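Possible adhesin (Caldicellulosiruptor kronotskyensis, PDB 4WA0) probably mediates attachment of this extreme thermophile to cellulose, the present chain being the C-terminal beta-helix domain of a tapirin. Local coordinates at residues D48-K53 with N69-R74; D96-Y101 with K115-F120; M134-L139 with V154-N159; N159-C164 with G180-L185. One frame throughout, in Å; residues are numbered along the deposited sequence. Where two conformers were deposited one is given.

Interaction 1: residues D48-K53 with N69-R74; sequences DNLISK and NNIVVR
D48 and R74 meet at the outer side of a corner, and together with V73 they bury most of the surface between 48-53 and 69-74. NH1 of R74 donates to OD1 of D48 over 3.0 Å in a nearly straight salt bridge (N-H...O 166°). The carboxylate oxygen lies in the plane of the guanidinium, at its edge, whereas seen from D48 the donor stands well above the carboxylate plane, the two flat groups being turned 53° apart. An arginine chain extended from CG to NE carries the group this far, and CD of R74 also comes within 3.4 Å of OD1 of D48. NH2 of R74 is hydrogen-bonded to OD1 of N28. Beneath this polar pair V73 spreads its two methyls: CG1 rests 3.3 Å from the carbonyl O of D48, and CG2 lies 4.1 Å from CB of L50. With CG anti to the backbone N (chi1 175°), L50 sends CD2 inward to CG2 of I71 at 4.2 Å, where L50 also touches M56, and I71 touches I58. The salt bridge, with V73, L50 and I71 turned to the interior from strands of two faces, places this contact at a corner between successive coils of the parallel beta-helix.

Interaction 2: residues D96-Y101 with K115-F120; sequences DAKTIY and KFVQLF
I100 lies over one face of the F116 ring, its CG2 3.6 Å from the ring centroid and only 16° off the normal, a CH-pi contact. CB of A97 meets the same ring at its edge, 3.9 Å from CD1 of F116. With CG anti to the carbonyl carbon (chi1 -57°), the F116 ring leans towards the neighbouring strand. CG of L119 packs on CG2 of I100 from another side, and M134 of the following coil touches both F116 and L119. At the corner, the Q118 side chain runs alongside T99, and its NE2 donates to OG1 of T99 at 2.8 Å, almost straight (170°) and close to the amide plane. Behind these contacts, parallel pairing continues through both corners, with bonds such as Q118 N to K98 O at 2.9 Å and F120 N to I100 O. In one conformer of D96 a water links its OD2 to NZ of K115, a doubtful bridge; NZ is also hydrogen-bonded to OG of S113. Carbon thus makes the contact on the face of A97, I100, F116 and L119, whereas the other face of the paired strands mixes the amide-hydroxyl bond, made where T99 is itself buried, with the buried aromatics Y101 and F120.

Interaction 3: residues M134-L139 with V154-N159; sequences MEVSTL and VTLKSN
Strands 134-136 and 154-156 run parallel, 4.7 Å apart at an angle of 15°, joined by the bonds T155 N to M134 O, V136 N to T155 O and K157 N to V136 O. They are successive rungs on one face of the beta-helix, with M134, V136, V154 and L156 turned to the interior and E135 and T155 to the outside. M134 is present as selenomethionine; its chain is extended to SE and then bends (chi3 73°), which lays CE against V154, 3.9 Å from CG2. Two residues further along each strand, CD2 of L156 approaches CB of V136 at 4.3 Å. On the outer face E135 and T155 lie side by side, CG of the glutamate 4.1 Å from CB of the threonine. K157 folds twice, at chi2 and chi3, and brings its CG to 3.4 Å from the carbonyl O of V136. Its NZ has a salt bridge to E178 of the next coil and remains 4.3 Å from OE1 of E135, beyond a direct ion pair. A water links the two residues instead, donating to OE2 of E135 and accepting from NZ of K157. Past the strands, another water donates both to O of S137, at 2.8 Å, and to O of S158.

Interaction 4: residues N159-C164 with G180-L185; sequences NSAVYC and GAKLYL
The rings of Y163 and Y184 face each other with planes only 2° apart, but are displaced so far that their overlap is slight, the centroids 4.5 Å apart. CD1 of Y184 sits over one face of Y163, and CE2 of Y163 over one face of Y184, these two carbons 3.4 Å apart. The carbonyl O of V162 lies at the edge of the Y184 ring, in its plane. Both tyrosines hold CG anti to the carbonyl carbon (chi1 -59° and -55°), which sends the two rings the same way. K182, on the same outer face, curls back through chi3 and chi4 and brings NZ to O of S160 at 3.1 Å, with a weak bond to O of N159. The backbone N of K182 grips that S160 oxygen too, at 2.9 Å, from the opposite face of the carbonyl plane. On the interior side CG1 of V162 packs on CD1 of L183 at 3.7 Å, and CB of C164 on CD2 of L185 at 3.9 Å. Strands 161-164 and 182-185 are parallel neighbours near one end of the beta-helix: 139-142 flanks the first and 203-205, outermost there, the second; L156 of strand 153-156 covers V162 and L183 inside, and loop residue F210 packs against both tyrosines outside.

The four contacts follow one another along the chain, each between successive coils of the same beta-helix. Interactions 1 and 2 have centres 10 Å apart and are joined by the pairing of strands 69-73 and 93-97: N of D96 lies 2.9 Å from O of I71, a probable hydrogen bond. Interaction 2 continues into interaction 3 through F116 O and S137 N, also 2.9 Å apart and probably bonded. Between interactions 3 and 4, whose centres are 8 Å apart, T138 O probably accepts from A161 N, and N159 belongs to both. Interactions 1 and 4 do not touch, their nearest atoms being about 17 Å apart. All four lie away from the magnesium site formed by D239, V241, S243, L246 and E275.

Interaction 1: residues D48-K53 with N69-R74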
# COMPACT_ATOMS: atom_id res chain seq x y z
N ASP A 48 2.84 -5.37 6.26
CA ASP A 48 2.65 -6.73 5.83
C ASP A 48 1.97 -6.84 4.49
O ASP A 48 2.40 -7.63 3.66
CB ASP A 48 1.78 -7.50 6.82
CG ASP A 48 2.45 -7.67 8.20
OD1 ASP A 48 3.63 -8.00 8.27
OD2 ASP A 48 1.78 -7.55 9.26
N ASN A 49 0.89 -6.11 4.27
CA ASN A 49 0.21 -6.22 3.00
C ASN A 49 -0.22 -4.79 2.59
O ASN A 49 -0.53 -3.99 3.48
CB ASN A 49 -1.02 -7.04 3.14
CG ASN A 49 -0.74 -8.47 3.59
OD1 ASN A 49 -0.33 -9.32 2.79
ND2 ASN A 49 -0.93 -8.72 4.87
N LEU A 50 -0.36 -4.59 1.29
CA LEU A 50 -0.83 -3.31 0.71
C LEU A 50 -1.84 -3.63 -0.39
O LEU A 50 -1.47 -4.23 -1.43
CB LEU A 50 0.36 -2.53 0.16
CG LEU A 50 0.16 -1.24 -0.59
CD1 LEU A 50 -0.51 -0.25 0.34
CD2 LEU A 50 1.47 -0.76 -1.14
N ILE A 51 -3.11 -3.36 -0.13
CA ILE A 51 -4.21 -3.81 -1.00
C ILE A 51 -5.01 -2.67 -1.54
O ILE A 51 -5.55 -1.90 -0.74
CB ILE A 51 -5.13 -4.80 -0.25
CG1 ILE A 51 -4.28 -5.96 0.23
CG2 ILE A 51 -6.35 -5.26 -1.07
CD1 ILE A 51 -4.91 -6.79 1.29
N SER A 52 -5.13 -2.65 -2.88
CA SER A 52 -6.07 -1.77 -3.54
C SER A 52 -7.04 -2.52 -4.44
O SER A 52 -6.60 -3.24 -5.33
CB SER A 52 -5.39 -0.73 -4.37
OG SER A 52 -6.36 0.09 -5.05
N LYS A 53 -8.32 -2.35 -4.20
CA LYS A 53 -9.39 -2.91 -5.09
C LYS A 53 -9.76 -1.98 -6.22
O LYS A 53 -10.79 -2.05 -6.80
CB LYS A 53 -10.58 -3.36 -4.29
CG LYS A 53 -10.24 -4.49 -3.32
CD LYS A 53 -11.41 -5.46 -3.14
CE LYS A 53 -11.00 -6.81 -2.55
NZ LYS A 53 -12.21 -7.57 -2.16
N ASN A 69 10.07 7.63 -1.94
CA ASN A 69 9.17 6.60 -1.45
C ASN A 69 10.01 5.39 -1.19
O ASN A 69 10.83 4.98 -2.06
CB ASN A 69 8.14 6.29 -2.51
CG ASN A 69 7.29 7.49 -2.86
OD1 ASN A 69 6.69 8.15 -2.00
ND2 ASN A 69 7.28 7.83 -4.17
N ASN A 70 9.76 4.78 -0.07
CA ASN A 70 10.46 3.54 0.30
C ASN A 70 9.44 2.59 0.94
O ASN A 70 9.10 2.67 2.12
CB ASN A 70 11.54 3.92 1.27
CG ASN A 70 12.49 2.79 1.56
OD1 ASN A 70 12.55 1.85 0.81
ND2 ASN A 70 13.35 2.99 2.58
N ILE A 71 8.94 1.67 0.12
CA ILE A 71 7.75 0.89 0.44
C ILE A 71 8.23 -0.54 0.57
O ILE A 71 8.67 -1.11 -0.42
CB ILE A 71 6.66 1.09 -0.61
CG1 ILE A 71 6.13 2.55 -0.54
CG2 ILE A 71 5.57 0.07 -0.46
CD1 ILE A 71 5.31 2.94 -1.69
N VAL A 72 8.11 -1.10 1.76
CA VAL A 72 8.50 -2.47 1.98
C VAL A 72 7.29 -3.21 2.51
O VAL A 72 6.64 -2.74 3.46
CB VAL A 72 9.66 -2.58 3.01
CG1 VAL A 72 9.93 -4.01 3.37
CG2 VAL A 72 10.91 -1.82 2.53
N VAL A 73 6.95 -4.30 1.81
CA VAL A 73 5.75 -5.07 2.02
C VAL A 73 6.18 -6.51 2.19
O VAL A 73 6.75 -7.13 1.28
CB VAL A 73 4.76 -4.90 0.86
CG1 VAL A 73 3.51 -5.75 1.13
CG2 VAL A 73 4.37 -3.41 0.63
N ARG A 74 5.91 -7.05 3.38
CA ARG A 74 6.45 -8.34 3.77
C ARG A 74 5.74 -9.49 3.11
O ARG A 74 6.31 -10.60 3.01
CB ARG A 74 6.41 -8.53 5.29
CG ARG A 74 7.24 -7.52 6.07
CD ARG A 74 6.94 -7.78 7.55
NE ARG A 74 7.50 -6.75 8.37
CZ ARG A 74 6.84 -5.96 9.21
NH1 ARG A 74 5.56 -6.11 9.46
NH2 ARG A 74 7.55 -5.10 9.93

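Interaction 2: residues D96-Y101 with K115-F120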
# COMPACT_ATOMS: atom_id res chain seq x y z
N ASP A 96 9.85 -3.00 -2.30
CA ASP A 96 10.40 -4.32 -2.07
C ASP A 96 9.30 -5.16 -1.46
O ASP A 96 8.93 -4.86 -0.29
CB ASP A 96 11.60 -4.17 -1.14
CG ASP A 96 12.35 -5.45 -0.95
OD1 ASP A 96 11.69 -6.47 -0.72
OD2 ASP A 96 13.63 -5.41 -0.94
N ALA A 97 8.72 -6.09 -2.24
CA ALA A 97 7.58 -6.92 -1.86
C ALA A 97 7.86 -8.38 -2.08
O ALA A 97 8.51 -8.75 -3.03
CB ALA A 97 6.29 -6.55 -2.59
N LYS A 98 7.30 -9.25 -1.23
CA LYS A 98 7.41 -10.66 -1.51
C LYS A 98 6.55 -11.00 -2.73
O LYS A 98 7.02 -11.65 -3.64
CB LYS A 98 6.97 -11.50 -0.28
CG LYS A 98 7.04 -12.99 -0.47
CD LYS A 98 6.77 -13.66 0.87
CE LYS A 98 6.39 -15.11 0.69
NZ LYS A 98 5.11 -15.30 -0.05
N THR A 99 5.30 -10.60 -2.74
CA THR A 99 4.35 -11.08 -3.81
C THR A 99 3.67 -9.83 -4.31
O THR A 99 3.29 -9.00 -3.51
CB THR A 99 3.32 -12.02 -3.29
OG1 THR A 99 3.92 -13.23 -2.75
CG2 THR A 99 2.28 -12.40 -4.37
N ILE A 100 3.65 -9.60 -5.62
CA ILE A 100 2.84 -8.48 -6.18
C ILE A 100 1.91 -9.07 -7.23
O ILE A 100 2.36 -9.88 -8.06
CB ILE A 100 3.71 -7.33 -6.72
CG1 ILE A 100 2.85 -6.18 -7.29
CG2 ILE A 100 4.77 -7.76 -7.77
CD1 ILE A 100 3.54 -4.88 -7.43
N TYR A 101 0.63 -8.69 -7.19
CA TYR A 101 -0.30 -9.03 -8.22
C TYR A 101 -0.89 -7.75 -8.75
O TYR A 101 -1.32 -6.91 -7.95
CB TYR A 101 -1.43 -9.87 -7.61
CG TYR A 101 -2.62 -9.99 -8.50
CD1 TYR A 101 -2.55 -10.79 -9.69
CD2 TYR A 101 -3.77 -9.22 -8.32
CE1 TYR A 101 -3.62 -10.83 -10.58
CE2 TYR A 101 -4.87 -9.31 -9.19
CZ TYR A 101 -4.78 -10.09 -10.32
OH TYR A 101 -5.87 -10.15 -11.18
N LYS A 115 11.90 -4.51 -6.25
CA LYS A 115 12.38 -5.86 -6.01
C LYS A 115 11.22 -6.74 -5.54
O LYS A 115 10.53 -6.39 -4.60
CB LYS A 115 13.48 -5.90 -4.93
CG LYS A 115 14.67 -5.04 -5.29
CD LYS A 115 15.78 -5.30 -4.24
CE LYS A 115 17.03 -4.47 -4.48
NZ LYS A 115 16.81 -3.20 -3.73
N PHE A 116 10.95 -7.79 -6.31
CA PHE A 116 9.84 -8.69 -6.06
C PHE A 116 10.37 -10.11 -5.98
O PHE A 116 11.14 -10.52 -6.82
CB PHE A 116 8.80 -8.56 -7.15
CG PHE A 116 8.28 -7.12 -7.31
CD1 PHE A 116 7.71 -6.48 -6.23
CD2 PHE A 116 8.38 -6.41 -8.51
CE1 PHE A 116 7.29 -5.16 -6.34
CE2 PHE A 116 7.91 -5.13 -8.65
CZ PHE A 116 7.38 -4.49 -7.55
N VAL A 117 9.88 -10.88 -5.03
CA VAL A 117 10.12 -12.32 -5.07
C VAL A 117 9.27 -12.97 -6.14
O VAL A 117 9.83 -13.70 -7.00
CB VAL A 117 9.95 -12.96 -3.68
CG1 VAL A 117 10.13 -14.47 -3.77
CG2 VAL A 117 10.86 -12.33 -2.65
N GLN A 118 7.95 -12.74 -6.14
CA GLN A 118 7.07 -13.26 -7.17
C GLN A 118 6.16 -12.16 -7.63
O GLN A 118 5.64 -11.38 -6.84
CB GLN A 118 6.34 -14.52 -6.79
CG GLN A 118 5.66 -14.50 -5.50
CD GLN A 118 4.98 -15.81 -5.13
OE1 GLN A 118 5.23 -16.89 -5.69
NE2 GLN A 118 4.13 -15.72 -4.12
N LEU A 119 6.07 -12.06 -8.94
CA LEU A 119 5.24 -11.09 -9.64
C LEU A 119 4.22 -11.80 -10.52
O LEU A 119 4.54 -12.73 -11.31
CB LEU A 119 6.16 -10.22 -10.52
CG LEU A 119 5.50 -9.08 -11.29
CD1 LEU A 119 6.46 -7.94 -11.45
CD2 LEU A 119 4.94 -9.53 -12.63
N PHE A 120 2.98 -11.33 -10.46
CA PHE A 120 1.90 -11.86 -11.31
C PHE A 120 1.18 -10.72 -11.90
O PHE A 120 0.67 -9.87 -11.12
CB PHE A 120 0.92 -12.67 -10.48
CG PHE A 120 1.50 -13.91 -9.89
CD1 PHE A 120 2.12 -13.88 -8.66
CD2 PHE A 120 1.44 -15.11 -10.59
CE1 PHE A 120 2.70 -15.03 -8.16
CE2 PHE A 120 2.03 -16.25 -10.08
CZ PHE A 120 2.68 -16.19 -8.88
O HOH W 1 15.97 -3.48 -0.60

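Interaction 3: residues M134-L139 with V154-N159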
# COMPACT_ATOMS: atom_id res chain seq x y z
N MSE A 134 14.05 -3.01 -12.05
CA MSE A 134 13.34 -4.11 -11.38
C MSE A 134 14.10 -5.36 -11.27
O MSE A 134 14.82 -5.76 -12.22
CB MSE A 134 12.07 -4.35 -12.19
CG MSE A 134 11.16 -5.32 -11.47
SE MSE A 134 9.37 -5.53 -12.29
CE MSE A 134 9.98 -6.53 -13.77
N GLU A 135 13.95 -6.04 -10.15
CA GLU A 135 14.60 -7.38 -9.98
C GLU A 135 13.51 -8.35 -9.61
O GLU A 135 12.66 -8.01 -8.76
CB GLU A 135 15.60 -7.41 -8.84
CG GLU A 135 16.69 -6.43 -9.08
CD GLU A 135 17.86 -6.44 -8.12
OE1 GLU A 135 17.85 -7.13 -7.08
OE2 GLU A 135 18.78 -5.69 -8.47
N VAL A 136 13.56 -9.56 -10.17
CA VAL A 136 12.64 -10.65 -9.80
C VAL A 136 13.48 -11.76 -9.23
O VAL A 136 14.42 -12.23 -9.89
CB VAL A 136 11.82 -11.14 -11.00
CG1 VAL A 136 11.00 -12.35 -10.57
CG2 VAL A 136 10.96 -10.00 -11.54
N SER A 137 13.21 -12.13 -7.98
CA SER A 137 14.13 -13.11 -7.36
C SER A 137 13.76 -14.56 -7.61
O SER A 137 14.70 -15.41 -7.64
CB SER A 137 14.42 -12.74 -5.88
OG SER A 137 13.36 -12.99 -5.06
N THR A 138 12.47 -14.87 -7.71
CA THR A 138 12.03 -16.28 -7.85
C THR A 138 11.13 -16.58 -9.08
O THR A 138 11.38 -17.52 -9.84
CB THR A 138 11.40 -16.75 -6.51
OG1 THR A 138 12.36 -16.58 -5.49
CG2 THR A 138 10.96 -18.16 -6.53
N LEU A 139 10.04 -15.81 -9.23
CA LEU A 139 9.04 -16.14 -10.19
C LEU A 139 8.31 -14.93 -10.73
O LEU A 139 8.01 -13.96 -9.99
CB LEU A 139 8.06 -17.06 -9.52
CG LEU A 139 6.80 -17.55 -10.18
CD1 LEU A 139 7.20 -18.52 -11.26
CD2 LEU A 139 5.90 -18.35 -9.25
N VAL A 154 15.80 -4.66 -16.15
CA VAL A 154 15.18 -5.78 -15.45
C VAL A 154 16.25 -6.84 -15.26
O VAL A 154 16.98 -7.22 -16.21
CB VAL A 154 13.94 -6.36 -16.17
CG1 VAL A 154 13.46 -7.58 -15.44
CG2 VAL A 154 12.79 -5.32 -16.25
N THR A 155 16.34 -7.33 -14.04
CA THR A 155 17.26 -8.41 -13.65
C THR A 155 16.49 -9.59 -13.18
O THR A 155 15.66 -9.47 -12.26
CB THR A 155 18.25 -7.96 -12.58
OG1 THR A 155 19.02 -6.87 -13.09
CG2 THR A 155 19.22 -9.05 -12.24
N LEU A 156 16.73 -10.76 -13.81
CA LEU A 156 16.12 -12.02 -13.38
C LEU A 156 17.19 -12.71 -12.53
O LEU A 156 18.25 -13.11 -13.03
CB LEU A 156 15.60 -12.87 -14.59
CG LEU A 156 14.78 -11.99 -15.61
CD1 LEU A 156 14.26 -12.91 -16.73
CD2 LEU A 156 13.63 -11.28 -14.91
N LYS A 157 16.95 -12.83 -11.22
CA LYS A 157 18.03 -13.31 -10.33
C LYS A 157 18.23 -14.82 -10.50
O LYS A 157 17.47 -15.54 -11.13
CB LYS A 157 17.76 -12.95 -8.86
CG LYS A 157 17.50 -11.45 -8.63
CD LYS A 157 18.74 -10.63 -8.72
CE LYS A 157 19.60 -10.79 -7.48
NZ LYS A 157 20.91 -10.10 -7.72
N SER A 158 19.27 -15.33 -9.86
CA SER A 158 19.65 -16.72 -10.09
C SER A 158 18.55 -17.73 -9.82
O SER A 158 17.83 -17.64 -8.80
CB SER A 158 20.95 -17.07 -9.36
OG SER A 158 20.76 -16.87 -8.00
N ASN A 159 18.41 -18.67 -10.76
CA ASN A 159 17.41 -19.74 -10.73
C ASN A 159 15.97 -19.33 -10.71
O ASN A 159 15.08 -20.16 -10.48
CB ASN A 159 17.76 -20.69 -9.59
CG ASN A 159 19.16 -21.22 -9.76
OD1 ASN A 159 19.43 -21.83 -10.80
ND2 ASN A 159 20.08 -20.86 -8.85
O HOH W 2 17.47 -4.43 -12.74
O HOH W 3 21.00 -7.32 -9.11
O HOH W 4 15.19 -18.13 -7.62

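Interaction 4: residues N159-C164 with G180-L185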
# COMPACT_ATOMS: atom_id res chain seq x y z
N ASN A 159 18.41 -18.67 -10.76
CA ASN A 159 17.41 -19.74 -10.73
C ASN A 159 15.97 -19.33 -10.71
O ASN A 159 15.08 -20.16 -10.48
CB ASN A 159 17.76 -20.69 -9.59
CG ASN A 159 19.16 -21.22 -9.76
OD1 ASN A 159 19.43 -21.83 -10.80
ND2 ASN A 159 20.08 -20.86 -8.85
N SER A 160 15.71 -18.06 -11.05
CA SER A 160 14.34 -17.56 -11.13
C SER A 160 13.67 -18.21 -12.36
O SER A 160 14.36 -18.86 -13.17
CB SER A 160 14.29 -16.01 -11.19
OG SER A 160 14.96 -15.56 -12.35
N ALA A 161 12.35 -18.12 -12.46
CA ALA A 161 11.54 -18.62 -13.58
C ALA A 161 10.59 -17.50 -13.96
O ALA A 161 9.78 -17.00 -13.11
CB ALA A 161 10.77 -19.85 -13.17
N VAL A 162 10.67 -17.06 -15.21
CA VAL A 162 9.86 -15.91 -15.62
C VAL A 162 9.13 -16.28 -16.89
O VAL A 162 9.78 -16.74 -17.83
CB VAL A 162 10.78 -14.73 -15.90
CG1 VAL A 162 9.99 -13.65 -16.57
CG2 VAL A 162 11.43 -14.28 -14.62
N TYR A 163 7.84 -16.04 -16.96
CA TYR A 163 7.00 -16.48 -18.09
C TYR A 163 6.29 -15.25 -18.62
O TYR A 163 5.62 -14.62 -17.82
CB TYR A 163 6.01 -17.46 -17.61
CG TYR A 163 6.54 -18.74 -16.94
CD1 TYR A 163 6.96 -18.71 -15.65
CD2 TYR A 163 6.62 -19.97 -17.65
CE1 TYR A 163 7.44 -19.84 -15.04
CE2 TYR A 163 7.08 -21.11 -17.05
CZ TYR A 163 7.49 -21.03 -15.73
OH TYR A 163 8.00 -22.14 -15.09
N CYS A 164 6.49 -14.87 -19.88
CA CYS A 164 5.86 -13.64 -20.49
C CYS A 164 5.36 -14.02 -21.87
O CYS A 164 5.91 -14.86 -22.55
CB CYS A 164 6.75 -12.35 -20.66
SG CYS A 164 7.96 -12.09 -19.37
N GLY A 180 21.39 -19.60 -14.03
CA GLY A 180 20.27 -20.51 -13.82
C GLY A 180 18.91 -19.90 -13.92
O GLY A 180 17.89 -20.64 -13.83
N ALA A 181 18.85 -18.58 -14.21
CA ALA A 181 17.54 -17.97 -14.41
C ALA A 181 16.96 -18.58 -15.72
O ALA A 181 17.72 -18.96 -16.67
CB ALA A 181 17.66 -16.46 -14.54
N LYS A 182 15.64 -18.73 -15.77
CA LYS A 182 14.96 -19.34 -16.91
C LYS A 182 13.91 -18.34 -17.39
O LYS A 182 12.96 -18.00 -16.61
CB LYS A 182 14.20 -20.60 -16.44
CG LYS A 182 15.19 -21.62 -15.87
CD LYS A 182 14.60 -22.85 -15.21
CE LYS A 182 13.78 -22.52 -13.96
NZ LYS A 182 14.65 -21.89 -12.93
N LEU A 183 14.05 -17.85 -18.63
CA LEU A 183 13.05 -16.98 -19.25
C LEU A 183 12.28 -17.77 -20.32
O LEU A 183 12.90 -18.37 -21.22
CB LEU A 183 13.68 -15.79 -19.92
CG LEU A 183 12.81 -14.76 -20.66
CD1 LEU A 183 11.74 -14.21 -19.75
CD2 LEU A 183 13.72 -13.71 -21.29
N TYR A 184 10.97 -17.71 -20.24
CA TYR A 184 10.08 -18.37 -21.20
C TYR A 184 9.25 -17.32 -21.88
O TYR A 184 8.58 -16.57 -21.18
CB TYR A 184 9.14 -19.40 -20.57
CG TYR A 184 9.77 -20.52 -19.72
CD1 TYR A 184 10.09 -20.32 -18.39
CD2 TYR A 184 9.92 -21.80 -20.24
CE1 TYR A 184 10.62 -21.37 -17.62
CE2 TYR A 184 10.45 -22.82 -19.49
CZ TYR A 184 10.78 -22.60 -18.16
OH TYR A 184 11.25 -23.63 -17.39
N LEU A 185 9.33 -17.25 -23.22
CA LEU A 185 8.58 -16.27 -23.97
C LEU A 185 7.71 -17.01 -24.92
O LEU A 185 8.18 -17.94 -25.58
CB LEU A 185 9.58 -15.36 -24.73
CG LEU A 185 10.49 -14.54 -23.84
CD1 LEU A 185 11.45 -13.79 -24.70
CD2 LEU A 185 9.65 -13.60 -22.99